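PDB 1WVQ: hypothetical protein PAE2307 from Pyrobaculum aerophilum, which probably acts as an adenosine-specific kinase and carries a stable phosphohistidine. Local coordinates for residues A[36-41]-A[100-105]; A[75-80]-A[88-93]. All blocks are in the same frame, centred on the assembly; numbering follows the deposited sequence.

Interaction 1 (A[36-41]-A[100-105])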
# COMPACT_ATOMS: atom_id res chain seq x y z
N TYR A 36 14.97 8.65 -6.91
CA TYR A 36 16.26 7.99 -7.09
C TYR A 36 16.30 6.75 -6.21
O TYR A 36 16.69 5.67 -6.65
CB TYR A 36 17.40 8.95 -6.70
CG TYR A 36 18.75 8.27 -6.51
CD1 TYR A 36 19.09 7.68 -5.30
CD2 TYR A 36 19.65 8.16 -7.57
CE1 TYR A 36 20.30 7.00 -5.14
CE2 TYR A 36 20.86 7.49 -7.42
CZ TYR A 36 21.17 6.91 -6.21
OH TYR A 36 22.35 6.22 -6.08
N GLU A 37 15.88 6.90 -4.96
CA GLU A 37 15.89 5.80 -4.01
C GLU A 37 14.93 4.68 -4.39
O GLU A 37 15.27 3.50 -4.27
CB GLU A 37 15.57 6.33 -2.61
CG GLU A 37 16.71 7.15 -2.03
CD GLU A 37 16.48 7.57 -0.60
OE1 GLU A 37 15.93 6.77 0.18
OE2 GLU A 37 16.85 8.70 -0.24
N ALA A 38 13.75 5.05 -4.86
CA ALA A 38 12.76 4.06 -5.26
C ALA A 38 13.32 3.17 -6.37
O ALA A 38 13.10 1.96 -6.39
CB ALA A 38 11.49 4.76 -5.74
N LEU A 39 14.07 3.78 -7.29
CA LEU A 39 14.65 3.04 -8.39
C LEU A 39 15.82 2.15 -7.99
O LEU A 39 15.80 0.95 -8.25
CB LEU A 39 15.07 4.01 -9.50
CG LEU A 39 13.93 4.80 -10.15
CD1 LEU A 39 14.49 5.93 -10.99
CD2 LEU A 39 13.07 3.88 -11.00
N VAL A 40 16.83 2.73 -7.34
CA VAL A 40 18.01 1.96 -6.95
C VAL A 40 17.75 0.82 -5.97
O VAL A 40 18.49 -0.16 -5.97
CB VAL A 40 19.14 2.86 -6.37
CG1 VAL A 40 19.49 3.96 -7.35
CG2 VAL A 40 18.73 3.44 -5.02
N THR A 41 16.71 0.94 -5.15
CA THR A 41 16.41 -0.10 -4.17
C THR A 41 15.42 -1.14 -4.70
O THR A 41 15.09 -2.10 -4.01
CB THR A 41 15.84 0.50 -2.86
OG1 THR A 41 14.62 1.20 -3.14
CG2 THR A 41 16.84 1.46 -2.24
N LEU A 100 7.23 0.41 -10.56
CA LEU A 100 6.06 1.28 -10.46
C LEU A 100 5.35 1.40 -9.12
O LEU A 100 4.98 2.50 -8.73
CB LEU A 100 5.04 0.92 -11.55
CG LEU A 100 5.36 1.50 -12.94
CD1 LEU A 100 4.48 0.85 -13.99
CD2 LEU A 100 5.17 3.01 -12.92
N ASN A 101 5.17 0.31 -8.38
CA ASN A 101 4.47 0.46 -7.11
C ASN A 101 5.28 1.28 -6.10
O ASN A 101 4.71 2.03 -5.30
CB ASN A 101 4.07 -0.91 -6.54
CG ASN A 101 2.87 -1.50 -7.26
OD1 ASN A 101 2.30 -0.88 -8.17
ND2 ASN A 101 2.46 -2.69 -6.84
N ALA A 102 6.60 1.18 -6.16
CA ALA A 102 7.44 1.96 -5.27
C ALA A 102 7.25 3.43 -5.65
O ALA A 102 7.13 4.30 -4.78
CB ALA A 102 8.90 1.55 -5.42
N ILE A 103 7.19 3.71 -6.94
CA ILE A 103 7.00 5.08 -7.38
C ILE A 103 5.64 5.63 -6.94
O ILE A 103 5.55 6.77 -6.48
CB ILE A 103 7.14 5.18 -8.91
CG1 ILE A 103 8.59 4.88 -9.30
CG2 ILE A 103 6.72 6.56 -9.40
CD1 ILE A 103 8.80 4.72 -10.79
N LYS A 104 4.59 4.83 -7.08
CA LYS A 104 3.25 5.25 -6.68
C LYS A 104 3.18 5.64 -5.21
O LYS A 104 2.44 6.54 -4.83
CB LYS A 104 2.23 4.13 -6.92
CG LYS A 104 2.05 3.69 -8.36
CD LYS A 104 1.15 2.46 -8.39
CE LYS A 104 1.09 1.84 -9.78
NZ LYS A 104 0.35 0.53 -9.77
N ASN A 105 3.97 4.94 -4.39
CA ASN A 105 4.00 5.13 -2.95
C ASN A 105 4.92 6.23 -2.43
O ASN A 105 5.00 6.44 -1.22
CB ASN A 105 4.35 3.81 -2.27
CG ASN A 105 3.31 2.73 -2.52
OD1 ASN A 105 3.58 1.54 -2.34
ND2 ASN A 105 2.12 3.14 -2.93
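Ala38 and Ala102 meet methyl to methyl in a small apolar contact between two helices, 31-40 and 96-104, that lie side by side on one face of the five-stranded antiparallel sheet. Their CB atoms are 4.1 Å apart, and with nothing larger than a methyl on either side the backbones come close, the CA of Ala38 standing 5.7 Å from the CA of Ala102. Nearer the sheet a second, looser touch is made by branch ends: CD2 of Leu39 comes to 4.4 Å from CD1 of Ile103. The chain of Ile103 reaches that point extended, with CD1 anti to CA about the CB-CG1 bond (chi2 171°). Both side chains also rest on Ile89 of strand 87-92, while Leu39 packs on Phe48 and Ile103 on Ile22 and Ile112, so the pair lies between helices and sheet.

Several polar groups of the two segments reach other subunits. Glu37 forms salt bridges to Lys166 of two neighbouring subunits. Lys104 NZ, bonded to Asn101 OD1 at 2.9 Å nearly in line with its C=O, also reaches backbone oxygens of another subunit. Adjacent helices on one face of an antiparallel sheet make up a helix layer of an alpha+beta fold.

Interaction 2 (A[75-80]-A[88-93]); sequences IDLCKK and VIYIRN
Val88 lies against the side of helix 68-81, its two methyls meeting Leu77 and Cys78. CG1 of Val88 rests 3.7 Å from CD2 of Leu77, and CG2 lies 3.9 Å from that same CD2, so the leucine methyl sits against the fork of the valine; the two side chains cross at about a right angle. CG anti to the backbone N (chi1 -172°) carries the leucine's end toward the strand, and chi2 of 58° sets CD2 against the valine. SG of Cys78 comes to 3.8 Å from CG2 of Val88, giving that methyl a sulfur neighbour too. This is helix-on-sheet packing: the axes of helix 75-80 and strand 88-92 run nearly antiparallel, at 152°, and approach to 8.4 Å, on the sheet face opposite helices 31-40 and 96-104. Replacing Val88 by alanine would probably open a gap beside CD2 of Leu77 and leave the sulfur of Cys78 with less contact. Further along the strand, Tyr90 OH stands 4.0 Å from CD2 of Leu77, with the ring oblique to that methyl. This hydroxyl is hydrogen-bonded to the backbone oxygen of Pro14, while Leu77 also packs on Ile11 and Val13 of the three-stranded sheet and so joins both sheets.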
# COMPACT_ATOMS: atom_id res chain seq x y z
N ILE A 75 16.49 14.73 -18.67
CA ILE A 75 16.60 16.18 -18.60
C ILE A 75 16.02 16.83 -19.84
O ILE A 75 15.24 17.79 -19.75
CB ILE A 75 18.07 16.62 -18.47
CG1 ILE A 75 18.64 16.16 -17.12
CG2 ILE A 75 18.17 18.14 -18.60
CD1 ILE A 75 20.13 16.44 -16.96
N ASP A 76 16.39 16.33 -21.01
CA ASP A 76 15.89 16.91 -22.25
C ASP A 76 14.37 16.86 -22.36
O ASP A 76 13.76 17.83 -22.81
CB ASP A 76 16.53 16.24 -23.47
CG ASP A 76 18.02 16.55 -23.58
OD1 ASP A 76 18.46 17.55 -22.97
OD2 ASP A 76 18.75 15.81 -24.29
N LEU A 77 13.76 15.76 -21.94
CA LEU A 77 12.31 15.68 -22.03
C LEU A 77 11.66 16.67 -21.07
O LEU A 77 10.63 17.26 -21.38
CB LEU A 77 11.82 14.25 -21.74
CG LEU A 77 10.32 14.05 -22.02
CD1 LEU A 77 10.01 14.38 -23.47
CD2 LEU A 77 9.93 12.61 -21.71
N CYS A 78 12.26 16.85 -19.89
CA CYS A 78 11.72 17.81 -18.92
C CYS A 78 11.78 19.22 -19.50
O CYS A 78 10.85 20.01 -19.32
CB CYS A 78 12.52 17.76 -17.61
SG CYS A 78 11.96 16.48 -16.45
N LYS A 79 12.87 19.53 -20.19
CA LYS A 79 13.02 20.85 -20.80
C LYS A 79 12.01 21.08 -21.92
O LYS A 79 11.52 22.20 -22.09
CB LYS A 79 14.44 21.01 -21.35
CG LYS A 79 15.50 21.12 -20.27
CD LYS A 79 16.92 21.00 -20.82
CE LYS A 79 17.30 22.17 -21.70
NZ LYS A 79 18.70 22.03 -22.20
N LYS A 80 11.68 20.03 -22.66
CA LYS A 80 10.71 20.16 -23.75
C LYS A 80 9.28 20.26 -23.22
O LYS A 80 8.49 21.09 -23.70
CB LYS A 80 10.82 18.98 -24.71
CG LYS A 80 12.18 18.85 -25.37
CD LYS A 80 12.15 17.82 -26.49
CE LYS A 80 13.56 17.40 -26.88
NZ LYS A 80 14.45 18.56 -27.18
N VAL A 88 10.38 12.85 -15.12
CA VAL A 88 10.62 11.90 -16.20
C VAL A 88 11.67 10.90 -15.75
O VAL A 88 12.69 11.28 -15.17
CB VAL A 88 11.15 12.61 -17.48
CG1 VAL A 88 11.46 11.57 -18.55
CG2 VAL A 88 10.11 13.60 -17.99
N ILE A 89 11.42 9.62 -16.03
CA ILE A 89 12.35 8.56 -15.68
C ILE A 89 12.59 7.68 -16.90
O ILE A 89 11.65 7.28 -17.57
CB ILE A 89 11.77 7.64 -14.57
CG1 ILE A 89 11.55 8.42 -13.28
CG2 ILE A 89 12.72 6.46 -14.32
CD1 ILE A 89 10.74 7.66 -12.24
N TYR A 90 13.86 7.42 -17.19
CA TYR A 90 14.22 6.51 -18.28
C TYR A 90 14.98 5.38 -17.60
O TYR A 90 15.89 5.62 -16.80
CB TYR A 90 15.13 7.19 -19.32
CG TYR A 90 14.39 7.97 -20.39
CD1 TYR A 90 14.09 9.31 -20.22
CD2 TYR A 90 14.03 7.36 -21.60
CE1 TYR A 90 13.45 10.05 -21.23
CE2 TYR A 90 13.39 8.09 -22.61
CZ TYR A 90 13.11 9.44 -22.42
OH TYR A 90 12.54 10.18 -23.43
N ILE A 91 14.60 4.14 -17.91
CA ILE A 91 15.25 2.98 -17.31
C ILE A 91 15.67 1.90 -18.30
O ILE A 91 15.01 1.67 -19.32
CB ILE A 91 14.33 2.28 -16.27
CG1 ILE A 91 12.94 2.04 -16.87
CG2 ILE A 91 14.28 3.08 -14.98
CD1 ILE A 91 12.07 1.14 -16.01
N ARG A 92 16.78 1.25 -17.96
CA ARG A 92 17.34 0.14 -18.71
C ARG A 92 17.63 -0.93 -17.65
O ARG A 92 17.85 -0.61 -16.48
CB ARG A 92 18.67 0.51 -19.38
CG ARG A 92 18.57 1.32 -20.67
CD ARG A 92 19.99 1.55 -21.21
NE ARG A 92 20.02 2.44 -22.38
CZ ARG A 92 19.67 2.08 -23.61
NH1 ARG A 92 19.26 0.85 -23.87
NH2 ARG A 92 19.74 2.98 -24.59
N ASN A 93 17.63 -2.19 -18.08
CA ASN A 93 17.91 -3.33 -17.20
C ASN A 93 16.91 -3.48 -16.07
O ASN A 93 17.23 -3.97 -14.99
CB ASN A 93 19.33 -3.20 -16.66
CG ASN A 93 20.34 -3.01 -17.76
OD1 ASN A 93 20.37 -3.78 -18.73
ND2 ASN A 93 21.16 -1.97 -17.65

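Strand 87-92, the middle strand of the five-stranded sheet, takes part in interaction 2 and, through its other face, supports interaction 1; the centres are 15 Å apart. Val88 and Tyr90 face helix 68-81, whereas Ile89 and Ile91 face the helices of interaction 1, CD1 of Ile89 lying 3.8 Å from CD1 of Ile103. Helices thus pack on both faces of this strand, 68-81 on one and 31-40 with 96-104 on the other, which places it in the core. Along the chain, interaction 2 is nested within the loop closed by interaction 1, and helix 96-104 is the next element after strand 87-92. His85, seen as a phosphohistidine, lies between the segments of interaction 2, just before this central strand.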